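Long-range contacts in phosphoribosylaminoimidazole carboxylase (Bombyx mori, PDB 4JA0), which probably catalyses two steps of de novo purine biosynthesis, the carboxylation of aminoimidazole ribonucleotide and the ligation of the product with aspartate to give SAICAR: residues C94-I99 with V206-I211; V102-A107 with K128-F133; K170-I175 with I195-D200; R186-I191 with W216-S221. One frame throughout, in Å; residues are numbered along the deposited sequence.

Contact 1: residues C94-I99 with V206-I211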
loop_
_atom_site.group_PDB
_atom_site.type_symbol
_atom_site.label_atom_id
_atom_site.label_comp_id
_atom_site.label_asym_id
_atom_site.label_seq_id
_atom_site.Cartn_x
_atom_site.Cartn_y
_atom_site.Cartn_z
ATOM N N CYS A 94 34.798 -47.268 5.464
ATOM C CA CYS A 94 35.118 -46.141 4.581
ATOM C C CYS A 94 36.623 -45.860 4.433
ATOM O O CYS A 94 37.403 -46.163 5.340
ATOM C CB CYS A 94 34.371 -44.889 5.046
ATOM S SG CYS A 94 34.777 -44.326 6.687
ATOM N N GLU A 95 37.028 -45.277 3.301
ATOM C CA GLU A 95 38.455 -44.991 3.077
ATOM C C GLU A 95 38.890 -43.675 3.698
ATOM O O GLU A 95 38.377 -42.609 3.362
ATOM C CB GLU A 95 38.815 -44.995 1.581
ATOM C CG GLU A 95 38.558 -46.318 0.872
ATOM C CD GLU A 95 39.105 -46.353 -0.548
ATOM O OE1 GLU A 95 39.546 -45.295 -1.054
ATOM O OE2 GLU A 95 39.076 -47.440 -1.166
ATOM N N MET A 96 39.882 -43.751 4.566
ATOM C CA MET A 96 40.266 -42.596 5.352
ATOM C C MET A 96 41.036 -41.544 4.553
ATOM O O MET A 96 41.859 -41.873 3.690
ATOM C CB MET A 96 41.102 -43.037 6.556
ATOM C CG MET A 96 40.418 -44.050 7.428
ATOM S SD MET A 96 38.940 -43.386 8.225
ATOM C CE MET A 96 39.637 -42.193 9.371
ATOM N N ILE A 97 40.730 -40.280 4.837
ATOM C CA ILE A 97 41.534 -39.181 4.347
ATOM C C ILE A 97 42.679 -39.059 5.342
ATOM O O ILE A 97 42.450 -38.901 6.538
ATOM C CB ILE A 97 40.770 -37.816 4.330
ATOM C CG1 ILE A 97 39.304 -37.967 3.902
ATOM C CG2 ILE A 97 41.501 -36.796 3.467
ATOM C CD1 ILE A 97 39.115 -38.656 2.615
ATOM N N PRO A 98 43.918 -39.132 4.853
ATOM C CA PRO A 98 45.100 -39.081 5.721
ATOM C C PRO A 98 45.407 -37.673 6.235
ATOM O O PRO A 98 46.544 -37.213 6.113
ATOM C CB PRO A 98 46.221 -39.551 4.794
ATOM C CG PRO A 98 45.779 -39.152 3.436
ATOM C CD PRO A 98 44.278 -39.283 3.431
ATOM N N ILE A 99 44.405 -36.996 6.778
ATOM C CA ILE A 99 44.596 -35.696 7.403
ATOM C C ILE A 99 44.090 -35.756 8.828
ATOM O O ILE A 99 43.005 -36.282 9.089
ATOM C CB ILE A 99 43.802 -34.587 6.699
ATOM C CG1 ILE A 99 44.109 -34.583 5.202
ATOM C CG2 ILE A 99 44.077 -33.226 7.348
ATOM C CD1 ILE A 99 45.544 -34.200 4.882
ATOM N N VAL A 206 32.382 -39.046 6.146
ATOM C CA VAL A 206 31.897 -39.321 7.489
ATOM C C VAL A 206 32.997 -39.074 8.527
ATOM O O VAL A 206 34.185 -39.243 8.231
ATOM C CB VAL A 206 31.325 -40.770 7.608
ATOM C CG1 VAL A 206 30.146 -40.978 6.650
ATOM C CG2 VAL A 206 32.393 -41.780 7.318
ATOM N N LEU A 207 32.602 -38.627 9.719
ATOM C CA LEU A 207 33.533 -38.508 10.847
ATOM C C LEU A 207 33.820 -39.924 11.310
ATOM O O LEU A 207 32.894 -40.651 11.688
ATOM C CB LEU A 207 32.904 -37.694 11.970
ATOM C CG LEU A 207 33.721 -37.632 13.245
ATOM C CD1 LEU A 207 34.955 -36.789 13.043
ATOM C CD2 LEU A 207 32.874 -37.077 14.371
ATOM N N ALA A 208 35.084 -40.329 11.306
ATOM C CA ALA A 208 35.315 -41.760 11.239
ATOM C C ALA A 208 36.364 -42.401 12.129
ATOM O O ALA A 208 36.469 -43.636 12.158
ATOM C CB ALA A 208 35.589 -42.128 9.801
ATOM N N ASP A 209 37.143 -41.617 12.854
ATOM C CA ASP A 209 38.212 -42.245 13.633
ATOM C C ASP A 209 37.731 -42.653 15.021
ATOM O O ASP A 209 36.879 -43.524 15.175
ATOM C CB ASP A 209 39.458 -41.342 13.704
ATOM C CG ASP A 209 40.684 -42.066 14.271
ATOM O OD1 ASP A 209 41.652 -41.382 14.684
ATOM O OD2 ASP A 209 40.672 -43.320 14.305
ATOM N N VAL A 210 38.323 -42.017 16.021
ATOM C CA VAL A 210 38.104 -42.315 17.411
ATOM C C VAL A 210 38.301 -40.994 18.133
ATOM O O VAL A 210 39.284 -40.300 17.902
ATOM C CB VAL A 210 39.122 -43.339 17.896
ATOM C CG1 VAL A 210 39.394 -43.152 19.366
ATOM C CG2 VAL A 210 38.629 -44.741 17.601
ATOM N N ILE A 211 37.365 -40.616 18.988
ATOM C CA ILE A 211 37.589 -39.437 19.797
ATOM C C ILE A 211 37.582 -39.893 21.251
ATOM O O ILE A 211 36.531 -40.244 21.784
ATOM C CB ILE A 211 36.525 -38.333 19.531
ATOM C CG1 ILE A 211 36.343 -38.110 18.026
ATOM C CG2 ILE A 211 36.907 -37.029 20.213
ATOM C CD1 ILE A 211 35.271 -37.094 17.674
#
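Met96 and Ala208 are the backbone positions nearest each other here, with CA atoms 7.7 Å apart, and no hydrogen bond joins the two chain segments. The gap is that of two strands with a third between them: Glu95 bonds through its backbone to Val199, and Val206 to Gly198, so strands 94-96 and 205-207 both flank strand 188-200 in the large antiparallel sheet of the SAICAR synthetase region. The side chains therefore meet across the middle strand, at Gly198, which has no side chain to stand between them. Cys94 holds its sulfur between the backbone N and the carbonyl carbon (chi1 61°), and from there SG reaches CG2 of Val206 at 3.5 Å. The same SG also approaches CB of Ala208, at 3.9 Å. That methyl is shared, because SD of Met96 also lies 3.9 Å from Ala208 CB. The Met96 chain folds at both chi2 (-65°) and chi3 (-68°), which carries CE past the alanine toward Asp209, 4.4 Å from Asp209 CB. The Asp209 side chain lies about 5 Å from a bound sulfate, probably from the crystallisation liquor. No other subunit touches either segment.

Contact 2: residues V102-A107 with K128-F133. With SO4 (sulfate ion), chain J.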
loop_
_atom_site.group_PDB
_atom_site.type_symbol
_atom_site.label_atom_id
_atom_site.label_comp_id
_atom_site.label_asym_id
_atom_site.label_seq_id
_atom_site.Cartn_x
_atom_site.Cartn_y
_atom_site.Cartn_z
ATOM N N VAL A 102 42.534 -30.565 13.242
ATOM C CA VAL A 102 42.760 -30.087 14.603
ATOM C C VAL A 102 42.067 -28.746 14.842
ATOM O O VAL A 102 42.078 -27.877 13.974
ATOM C CB VAL A 102 44.283 -29.944 14.906
ATOM C CG1 VAL A 102 44.494 -29.312 16.255
ATOM C CG2 VAL A 102 44.963 -31.272 14.844
ATOM N N THR A 103 41.409 -28.601 15.987
ATOM C CA THR A 103 40.751 -27.338 16.363
ATOM C C THR A 103 41.252 -26.877 17.718
ATOM O O THR A 103 41.380 -27.690 18.627
ATOM C CB THR A 103 39.199 -27.463 16.433
ATOM O OG1 THR A 103 38.716 -28.130 15.265
ATOM C CG2 THR A 103 38.568 -26.111 16.452
ATOM N N ARG A 104 41.505 -25.578 17.852
ATOM C CA ARG A 104 41.955 -24.986 19.109
ATOM C C ARG A 104 41.088 -23.822 19.515
ATOM O O ARG A 104 40.699 -23.024 18.675
ATOM C CB ARG A 104 43.371 -24.446 18.955
ATOM C CG ARG A 104 44.296 -25.384 18.255
ATOM C CD ARG A 104 45.643 -24.743 18.075
ATOM N NE ARG A 104 46.482 -25.539 17.187
ATOM C CZ ARG A 104 47.230 -26.558 17.595
ATOM N NH1 ARG A 104 47.253 -26.903 18.884
ATOM N NH2 ARG A 104 47.955 -27.227 16.713
ATOM N N ARG A 105 40.834 -23.685 20.809
ATOM C CA ARG A 105 40.157 -22.497 21.317
ATOM C C ARG A 105 41.203 -21.586 21.950
ATOM O O ARG A 105 41.099 -20.365 21.879
ATOM C CB ARG A 105 39.057 -22.893 22.327
ATOM C CG ARG A 105 38.437 -21.735 23.106
ATOM C CD ARG A 105 37.693 -20.760 22.205
ATOM N NE ARG A 105 36.377 -21.253 21.817
ATOM C CZ ARG A 105 35.593 -20.651 20.924
ATOM N NH1 ARG A 105 36.008 -19.543 20.327
ATOM N NH2 ARG A 105 34.402 -21.162 20.618
ATOM N N LEU A 106 42.237 -22.199 22.519
ATOM C CA LEU A 106 43.306 -21.491 23.204
ATOM C C LEU A 106 44.611 -21.826 22.540
ATOM O O LEU A 106 44.715 -22.848 21.864
ATOM C CB LEU A 106 43.415 -21.978 24.645
ATOM C CG LEU A 106 42.367 -21.613 25.674
ATOM C CD1 LEU A 106 42.734 -22.240 26.966
ATOM C CD2 LEU A 106 42.371 -20.115 25.838
ATOM N N ALA A 107 45.621 -20.987 22.746
ATOM C CA ALA A 107 46.974 -21.325 22.309
ATOM C C ALA A 107 47.686 -22.177 23.374
ATOM O O ALA A 107 47.891 -21.744 24.522
ATOM C CB ALA A 107 47.771 -20.067 22.006
ATOM N N LYS A 128 40.499 -21.761 15.969
ATOM C CA LYS A 128 41.535 -22.004 14.980
ATOM C C LYS A 128 41.387 -23.428 14.482
ATOM O O LYS A 128 41.170 -24.353 15.281
ATOM C CB LYS A 128 42.902 -21.859 15.633
ATOM C CG LYS A 128 44.085 -21.704 14.683
ATOM C CD LYS A 128 44.301 -20.262 14.309
ATOM C CE LYS A 128 45.446 -20.128 13.337
ATOM N NZ LYS A 128 45.660 -18.699 13.005
ATOM N N GLN A 129 41.497 -23.622 13.174
ATOM C CA GLN A 129 41.430 -24.971 12.641
ATOM C C GLN A 129 42.583 -25.225 11.667
ATOM O O GLN A 129 42.780 -24.470 10.720
ATOM C CB GLN A 129 40.009 -25.270 12.099
ATOM C CG GLN A 129 39.865 -25.843 10.704
ATOM C CD GLN A 129 40.469 -27.224 10.502
ATOM O OE1 GLN A 129 41.102 -27.796 11.388
ATOM N NE2 GLN A 129 40.289 -27.756 9.312
ATOM N N GLU A 130 43.372 -26.262 11.962
ATOM C CA GLU A 130 44.583 -26.599 11.213
ATOM C C GLU A 130 44.588 -28.034 10.714
ATOM O O GLU A 130 43.892 -28.905 11.236
ATOM C CB GLU A 130 45.820 -26.361 12.078
ATOM C CG GLU A 130 45.900 -24.934 12.539
ATOM C CD GLU A 130 47.023 -24.653 13.505
ATOM O OE1 GLU A 130 47.276 -25.492 14.399
ATOM O OE2 GLU A 130 47.642 -23.572 13.359
ATOM N N THR A 131 45.393 -28.280 9.693
ATOM C CA THR A 131 45.436 -29.602 9.095
ATOM C C THR A 131 46.835 -30.175 9.098
ATOM O O THR A 131 47.826 -29.447 8.992
ATOM C CB THR A 131 44.845 -29.609 7.662
ATOM O OG1 THR A 131 45.236 -28.415 6.971
ATOM C CG2 THR A 131 43.375 -29.592 7.749
ATOM N N PHE A 132 46.889 -31.492 9.253
ATOM C CA PHE A 132 48.142 -32.207 9.319
ATOM C C PHE A 132 48.092 -33.477 8.506
ATOM O O PHE A 132 47.108 -34.213 8.532
ATOM C CB PHE A 132 48.494 -32.507 10.765
ATOM C CG PHE A 132 48.753 -31.282 11.570
ATOM C CD1 PHE A 132 47.737 -30.679 12.302
ATOM C CD2 PHE A 132 50.006 -30.709 11.582
ATOM C CE1 PHE A 132 47.974 -29.524 13.045
ATOM C CE2 PHE A 132 50.244 -29.559 12.319
ATOM C CZ PHE A 132 49.225 -28.968 13.054
ATOM N N PHE A 133 49.191 -33.720 7.804
ATOM C CA PHE A 133 49.365 -34.885 6.969
ATOM C C PHE A 133 50.059 -35.972 7.779
ATOM O O PHE A 133 50.441 -35.747 8.922
ATOM C CB PHE A 133 50.198 -34.524 5.744
ATOM C CG PHE A 133 50.292 -35.629 4.743
ATOM C CD1 PHE A 133 49.136 -36.153 4.171
ATOM C CD2 PHE A 133 51.520 -36.159 4.388
ATOM C CE1 PHE A 133 49.209 -37.181 3.252
ATOM C CE2 PHE A 133 51.601 -37.188 3.480
ATOM C CZ PHE A 133 50.444 -37.703 2.909
HETATM S S SO4 J . 49.634 -29.941 19.512
HETATM O O1 SO4 J . 50.574 -30.757 20.276
HETATM O O2 SO4 J . 49.889 -28.557 19.887
HETATM O O3 SO4 J . 49.851 -30.133 18.076
HETATM O O4 SO4 J . 48.244 -30.278 19.837
#
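Val102 and Glu130 exchange both of their backbone hydrogen bonds, Val102 N to Glu130 O and Glu130 N to Val102 O, each 2.9 Å long. Two residues on, Arg104 N donates to Lys128 O, while the return bond from Lys128 N to Arg104 O is weak. Between these hydrogen-bonded pairs Thr103 faces Gln129 as a non-hydrogen-bonded pair, and Thr103 CA makes a CA-H...O contact of 3.2 Å with Lys128 O. This is antiparallel pairing of strands 100-104 and 123-132 in the large sheet of the SAICAR synthetase region, and the axes of 102-104 and 128-132 run at 155°; one face, with Thr103 and Gln129, is turned to helix 162-183.

The other face carries the charged contacts as well as Val102 and Phe132. Arg104, extended from CG to NE, grips Glu130 side-on: NE (2.9 Å) and NH2 (3.0 Å) both donate to Glu130 OE1. That oxygen lies in the guanidinium plane, whereas the carboxylate is turned 83° to it, so NE comes from above the carboxylate and NH2 nearly end-on to the C-O bond. NH1 bonds a sulfate, probably from the crystallisation liquor, Arg104 NH1 to O2 3.3 Å, which Ser110 N also holds. A methionine in place of Arg104 would probably leave Glu130 OE1 without its two donors and the sulfate without one. Lys128 NZ pairs with Glu146 of a third subunit.

Apolar contact fills in beneath. Val102 CG1 lies 4.0 Å under the centre of the guanidinium plane, and Val102 CG2 touches Phe132 CD1 at 3.8 Å.

Contact 3: residues K170-I175 with I195-D200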
loop_
_atom_site.group_PDB
_atom_site.type_symbol
_atom_site.label_atom_id
_atom_site.label_comp_id
_atom_site.label_asym_id
_atom_site.label_seq_id
_atom_site.Cartn_x
_atom_site.Cartn_y
_atom_site.Cartn_z
ATOM N N LYS A 170 34.525 -26.861 8.166
ATOM C CA LYS A 170 33.323 -26.436 8.856
ATOM C C LYS A 170 32.855 -27.498 9.845
ATOM O O LYS A 170 32.456 -27.171 10.968
ATOM C CB LYS A 170 32.222 -26.068 7.858
ATOM C CG LYS A 170 32.468 -24.747 7.092
ATOM C CD LYS A 170 31.258 -24.375 6.284
ATOM C CE LYS A 170 31.150 -25.264 5.080
ATOM N NZ LYS A 170 29.829 -25.185 4.391
ATOM N N ALA A 171 32.960 -28.764 9.458
ATOM C CA ALA A 171 32.536 -29.849 10.336
ATOM C C ALA A 171 33.413 -29.975 11.569
ATOM O O ALA A 171 32.918 -30.186 12.671
ATOM C CB ALA A 171 32.522 -31.172 9.583
ATOM N N THR A 172 34.715 -29.821 11.381
ATOM C CA THR A 172 35.658 -29.949 12.480
ATOM C C THR A 172 35.402 -28.855 13.512
ATOM O O THR A 172 35.335 -29.128 14.711
ATOM C CB THR A 172 37.131 -29.894 11.976
ATOM O OG1 THR A 172 37.341 -30.895 10.971
ATOM C CG2 THR A 172 38.131 -30.107 13.113
ATOM N N ILE A 173 35.238 -27.623 13.057
ATOM C CA ILE A 173 34.957 -26.538 13.982
ATOM C C ILE A 173 33.661 -26.806 14.727
ATOM O O ILE A 173 33.580 -26.586 15.936
ATOM C CB ILE A 173 34.854 -25.194 13.266
ATOM C CG1 ILE A 173 36.170 -24.889 12.558
ATOM C CG2 ILE A 173 34.503 -24.100 14.245
ATOM C CD1 ILE A 173 36.118 -23.661 11.677
ATOM N N LEU A 174 32.663 -27.318 14.011
ATOM C CA LEU A 174 31.339 -27.588 14.589
ATOM C C LEU A 174 31.357 -28.643 15.692
ATOM O O LEU A 174 30.761 -28.452 16.746
ATOM C CB LEU A 174 30.380 -28.013 13.473
ATOM C CG LEU A 174 28.920 -28.234 13.835
ATOM C CD1 LEU A 174 28.470 -27.101 14.709
ATOM C CD2 LEU A 174 28.095 -28.256 12.576
ATOM N N ILE A 175 32.080 -29.732 15.448
ATOM C CA ILE A 175 32.219 -30.831 16.402
ATOM C C ILE A 175 32.933 -30.363 17.658
ATOM O O ILE A 175 32.557 -30.728 18.774
ATOM C CB ILE A 175 32.988 -32.000 15.767
ATOM C CG1 ILE A 175 32.087 -32.717 14.771
ATOM C CG2 ILE A 175 33.533 -32.966 16.821
ATOM C CD1 ILE A 175 32.858 -33.584 13.809
ATOM N N ILE A 195 40.417 -34.865 14.998
ATOM C CA ILE A 195 39.518 -35.879 14.484
ATOM C C ILE A 195 40.027 -36.267 13.118
ATOM O O ILE A 195 40.914 -35.608 12.591
ATOM C CB ILE A 195 38.070 -35.372 14.374
ATOM C CG1 ILE A 195 38.028 -34.101 13.533
ATOM C CG2 ILE A 195 37.489 -35.106 15.729
ATOM C CD1 ILE A 195 36.625 -33.526 13.366
ATOM N N GLU A 196 39.450 -37.318 12.546
ATOM C CA GLU A 196 39.811 -37.774 11.210
ATOM C C GLU A 196 38.560 -38.158 10.417
ATOM O O GLU A 196 37.584 -38.611 10.992
ATOM C CB GLU A 196 40.793 -38.944 11.308
ATOM C CG GLU A 196 42.204 -38.531 11.759
ATOM C CD GLU A 196 43.127 -39.719 12.076
ATOM O OE1 GLU A 196 42.876 -40.838 11.571
ATOM O OE2 GLU A 196 44.102 -39.532 12.845
ATOM N N PHE A 197 38.590 -37.979 9.100
ATOM C CA PHE A 197 37.437 -38.281 8.243
ATOM C C PHE A 197 37.738 -39.415 7.263
ATOM O O PHE A 197 38.902 -39.712 6.968
ATOM C CB PHE A 197 37.022 -37.057 7.421
ATOM C CG PHE A 197 36.410 -35.930 8.224
ATOM C CD1 PHE A 197 37.180 -34.828 8.605
ATOM C CD2 PHE A 197 35.055 -35.940 8.542
ATOM C CE1 PHE A 197 36.607 -33.782 9.321
ATOM C CE2 PHE A 197 34.489 -34.906 9.248
ATOM C CZ PHE A 197 35.255 -33.825 9.638
ATOM N N GLY A 198 36.681 -40.040 6.753
ATOM C CA GLY A 198 36.813 -41.060 5.725
ATOM C C GLY A 198 35.688 -40.883 4.723
ATOM O O GLY A 198 34.748 -40.135 4.989
ATOM N N VAL A 199 35.770 -41.559 3.579
ATOM C CA VAL A 199 34.721 -41.483 2.556
ATOM C C VAL A 199 34.057 -42.857 2.452
ATOM O O VAL A 199 34.742 -43.874 2.243
ATOM C CB VAL A 199 35.282 -41.039 1.172
ATOM C CG1 VAL A 199 34.173 -40.970 0.139
ATOM C CG2 VAL A 199 36.002 -39.708 1.286
ATOM N N ASP A 200 32.732 -42.890 2.614
ATOM C CA ASP A 200 31.998 -44.159 2.620
ATOM C C ASP A 200 31.831 -44.687 1.213
ATOM O O ASP A 200 32.287 -44.050 0.261
ATOM C CB ASP A 200 30.651 -44.062 3.369
ATOM C CG ASP A 200 29.574 -43.260 2.614
ATOM O OD1 ASP A 200 29.782 -42.825 1.454
ATOM O OD2 ASP A 200 28.487 -43.061 3.206
#
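Ala171, Thr172 and Ile175 on one side of helix 162-183 pack against Ile195 and Phe197 of strand 188-200, a helix-on-sheet contact in the SAICAR synthetase region. No hydrogen bond crosses it, and all five touching residues are buried.

Thr172 stands at the centre. With chi1 at -55°, its OG1 sits beside the backbone N, where it bonds to Met168 O one turn earlier in the helix; the hydroxyl is thus satisfied within the helix although Ile195 and the Phe197 ring press against it. The same OG1 lies at the edge of the Phe197 ring, in its plane, 3.4 Å from CE1. Phe197 CZ, the next ring atom, reaches CB of Ala171 at 3.8 Å, so the ring end is set against two successive helix residues. Another partner of Phe197 is Trp101 on the neighbouring strand, edge-to-face.

Ile195 extends CD1 between the two prongs of Thr172, 3.6 Å from OG1 and 3.7 Å from CG2, the two side chains sliding past each other in opposite directions. The same methyl meets CD1 of Ile175, one turn along, at 3.8 Å, and there the side chains lie at a slant. Exchanging Thr172 for a glycine would probably open a gap beside Ile195 CD1 and the Phe197 edge, and would leave Met168 O without its side-chain donor.

Leu207, from the adjacent strand, touches both Ile175 and Ile195. Alternate residues of the strand, Ile195 and Phe197, point to the helix while Glu196 points away, as in a two-layer alpha/beta sandwich with a helix packed against an antiparallel sheet.

Contact 4: residues R186-I191 with W216-S221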
loop_
_atom_site.group_PDB
_atom_site.type_symbol
_atom_site.label_atom_id
_atom_site.label_comp_id
_atom_site.label_asym_id
_atom_site.label_seq_id
_atom_site.Cartn_x
_atom_site.Cartn_y
_atom_site.Cartn_z
ATOM N N ARG A 186 30.028 -30.007 32.955
ATOM C CA ARG A 186 30.763 -30.559 34.070
ATOM C C ARG A 186 31.977 -29.669 34.382
ATOM O O ARG A 186 32.978 -30.133 34.916
ATOM C CB ARG A 186 31.169 -32.003 33.771
ATOM N N ASP A 187 31.892 -28.396 34.015
ATOM C CA ASP A 187 32.925 -27.420 34.351
ATOM C C ASP A 187 34.308 -27.723 33.747
ATOM O O ASP A 187 35.344 -27.357 34.311
ATOM C CB ASP A 187 33.014 -27.239 35.868
ATOM C CG ASP A 187 33.703 -25.943 36.265
ATOM O OD1 ASP A 187 33.808 -25.032 35.415
ATOM O OD2 ASP A 187 34.147 -25.839 37.430
ATOM N N CYS A 188 34.328 -28.371 32.588
ATOM C CA CYS A 188 35.598 -28.613 31.906
ATOM C C CYS A 188 35.738 -27.816 30.618
ATOM O O CYS A 188 34.843 -27.807 29.768
ATOM C CB CYS A 188 35.791 -30.095 31.600
ATOM S SG CYS A 188 35.865 -31.120 33.045
ATOM N N ALA A 189 36.885 -27.162 30.480
ATOM C CA ALA A 189 37.214 -26.442 29.264
ATOM C C ALA A 189 37.820 -27.388 28.250
ATOM O O ALA A 189 38.859 -27.979 28.497
ATOM C CB ALA A 189 38.167 -25.316 29.570
ATOM N N LEU A 190 37.154 -27.550 27.113
ATOM C CA LEU A 190 37.734 -28.289 26.005
ATOM C C LEU A 190 38.640 -27.298 25.312
ATOM O O LEU A 190 38.193 -26.219 24.899
ATOM C CB LEU A 190 36.653 -28.817 25.066
ATOM C CG LEU A 190 37.139 -29.685 23.901
ATOM C CD1 LEU A 190 37.835 -30.936 24.423
ATOM C CD2 LEU A 190 35.991 -30.060 22.948
ATOM N N ILE A 191 39.912 -27.664 25.186
ATOM C CA ILE A 191 40.952 -26.726 24.764
ATOM C C ILE A 191 41.315 -26.931 23.320
ATOM O O ILE A 191 41.466 -25.973 22.575
ATOM C CB ILE A 191 42.219 -26.806 25.688
ATOM C CG1 ILE A 191 42.173 -25.723 26.754
ATOM C CG2 ILE A 191 43.471 -26.510 24.930
ATOM C CD1 ILE A 191 41.121 -25.904 27.747
ATOM N N TRP A 216 42.053 -35.252 22.605
ATOM C CA TRP A 216 41.800 -33.889 23.044
ATOM C C TRP A 216 42.638 -33.380 24.202
ATOM O O TRP A 216 43.465 -34.092 24.765
ATOM C CB TRP A 216 40.306 -33.699 23.350
ATOM C CG TRP A 216 39.747 -34.545 24.475
ATOM C CD1 TRP A 216 40.374 -34.904 25.628
ATOM C CD2 TRP A 216 38.436 -35.121 24.538
ATOM N NE1 TRP A 216 39.541 -35.664 26.407
ATOM C CE2 TRP A 216 38.345 -35.819 25.761
ATOM C CE3 TRP A 216 37.325 -35.106 23.682
ATOM C CZ2 TRP A 216 37.191 -36.502 26.150
ATOM C CZ3 TRP A 216 36.175 -35.781 24.071
ATOM C CH2 TRP A 216 36.117 -36.470 25.293
ATOM N N ARG A 217 42.402 -32.127 24.553
ATOM C CA ARG A 217 43.075 -31.500 25.673
ATOM C C ARG A 217 41.998 -30.927 26.599
ATOM O O ARG A 217 41.237 -30.043 26.211
ATOM C CB ARG A 217 44.015 -30.427 25.141
ATOM C CG ARG A 217 45.045 -29.931 26.115
ATOM C CD ARG A 217 46.150 -29.221 25.361
ATOM N NE ARG A 217 47.207 -30.133 24.925
ATOM C CZ ARG A 217 47.948 -29.972 23.825
ATOM N NH1 ARG A 217 47.740 -28.949 23.000
ATOM N NH2 ARG A 217 48.893 -30.857 23.530
ATOM N N LEU A 218 41.901 -31.463 27.811
ATOM C CA LEU A 218 40.805 -31.107 28.705
ATOM C C LEU A 218 41.264 -30.412 29.963
ATOM O O LEU A 218 42.062 -30.965 30.708
ATOM C CB LEU A 218 40.048 -32.373 29.125
ATOM C CG LEU A 218 38.598 -32.504 28.668
ATOM C CD1 LEU A 218 37.955 -33.733 29.267
ATOM C CD2 LEU A 218 37.850 -31.276 29.099
ATOM N N TRP A 219 40.730 -29.226 30.242
ATOM C CA TRP A 219 41.044 -28.583 31.518
ATOM C C TRP A 219 39.808 -28.389 32.410
ATOM O O TRP A 219 38.885 -27.656 32.065
ATOM C CB TRP A 219 41.704 -27.223 31.278
ATOM C CG TRP A 219 42.997 -27.287 30.512
ATOM C CD1 TRP A 219 43.687 -28.409 30.144
ATOM C CD2 TRP A 219 43.758 -26.173 30.029
ATOM N NE1 TRP A 219 44.825 -28.060 29.458
ATOM C CE2 TRP A 219 44.895 -26.693 29.375
ATOM C CE3 TRP A 219 43.587 -24.783 30.084
ATOM C CZ2 TRP A 219 45.851 -25.873 28.767
ATOM C CZ3 TRP A 219 44.538 -23.972 29.498
ATOM C CH2 TRP A 219 45.659 -24.518 28.850
ATOM N N PRO A 220 39.813 -29.018 33.592
ATOM C CA PRO A 220 38.760 -28.721 34.567
ATOM C C PRO A 220 38.949 -27.326 35.123
ATOM O O PRO A 220 40.090 -26.929 35.399
ATOM C CB PRO A 220 38.995 -29.760 35.667
ATOM C CG PRO A 220 39.653 -30.905 34.956
ATOM C CD PRO A 220 40.541 -30.256 33.921
ATOM N N SER A 221 37.843 -26.588 35.245
ATOM C CA SER A 221 37.851 -25.215 35.761
ATOM C C SER A 221 38.709 -24.295 34.912
ATOM O O SER A 221 39.076 -23.205 35.355
ATOM C CB SER A 221 38.303 -25.161 37.228
ATOM O OG SER A 221 37.338 -25.758 38.082
#
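Ile191 lies across Trp219 where strands 188-191 and 216-220 pair antiparallel, their axes at 154°, towards one end of the large sheet of the SAICAR synthetase region. Three backbone bonds hold the strands together: Ala189 N to Trp219 O, Trp219 N to Ala189 O, and Ile191 N to Arg217 O. Starting from the backbone, CB of Ile191 rests 3.4 Å from Arg217 O. The CG2 branch runs to the aliphatic part of the arginine, 3.8 Å from Arg217 CD; the guanidinium beyond it is held by Asp192 and Gln231. The other branch turns to the indole. Ile191 CG1 sits over the centre of the Trp219 six-membered ring, a CH-pi contact 3.7 Å from the centroid and 13° off the normal, and the terminal CD1 comes 3.5 Å from Trp219 CD2, near the CG side of the indole.

On the opposite side of the sheet, Leu190 CD1 meets Trp216 CB, and Cys188 CB meets Leu218 CD2, beneath helices 162-183 and 241-257. Asp187, with positive phi, is the C-prime residue of the Schellman motif ending the first of these helices. Its carbonyl then accepts from just past the end of the other strand, Ser221 N to Asp187 O 2.8 Å, nearly straight at 167°.

In the fold
Strand 188-200 ties the set together: contacts 3 and 4 use its two ends, and contact 1 joins strands flanking it. Contact 2 pairs the neighbouring strand with the next one out, and Arg105 N probably bonds Ile191 O to connect it with contact 4. Contact 3 is the buried one, purely helix against sheet and almost all hydrocarbon; Thr103 of contact 2 also packs on its Thr172. Contact 1, about 8 Å from contact 3 between centres, lies at the surface and relies on sulfur and methyl groups. Contacts 2 and 4 are partly buried and hydrogen-bonded through the backbone, the former adding a salt bridge and sulfate, the latter a CH-pi contact.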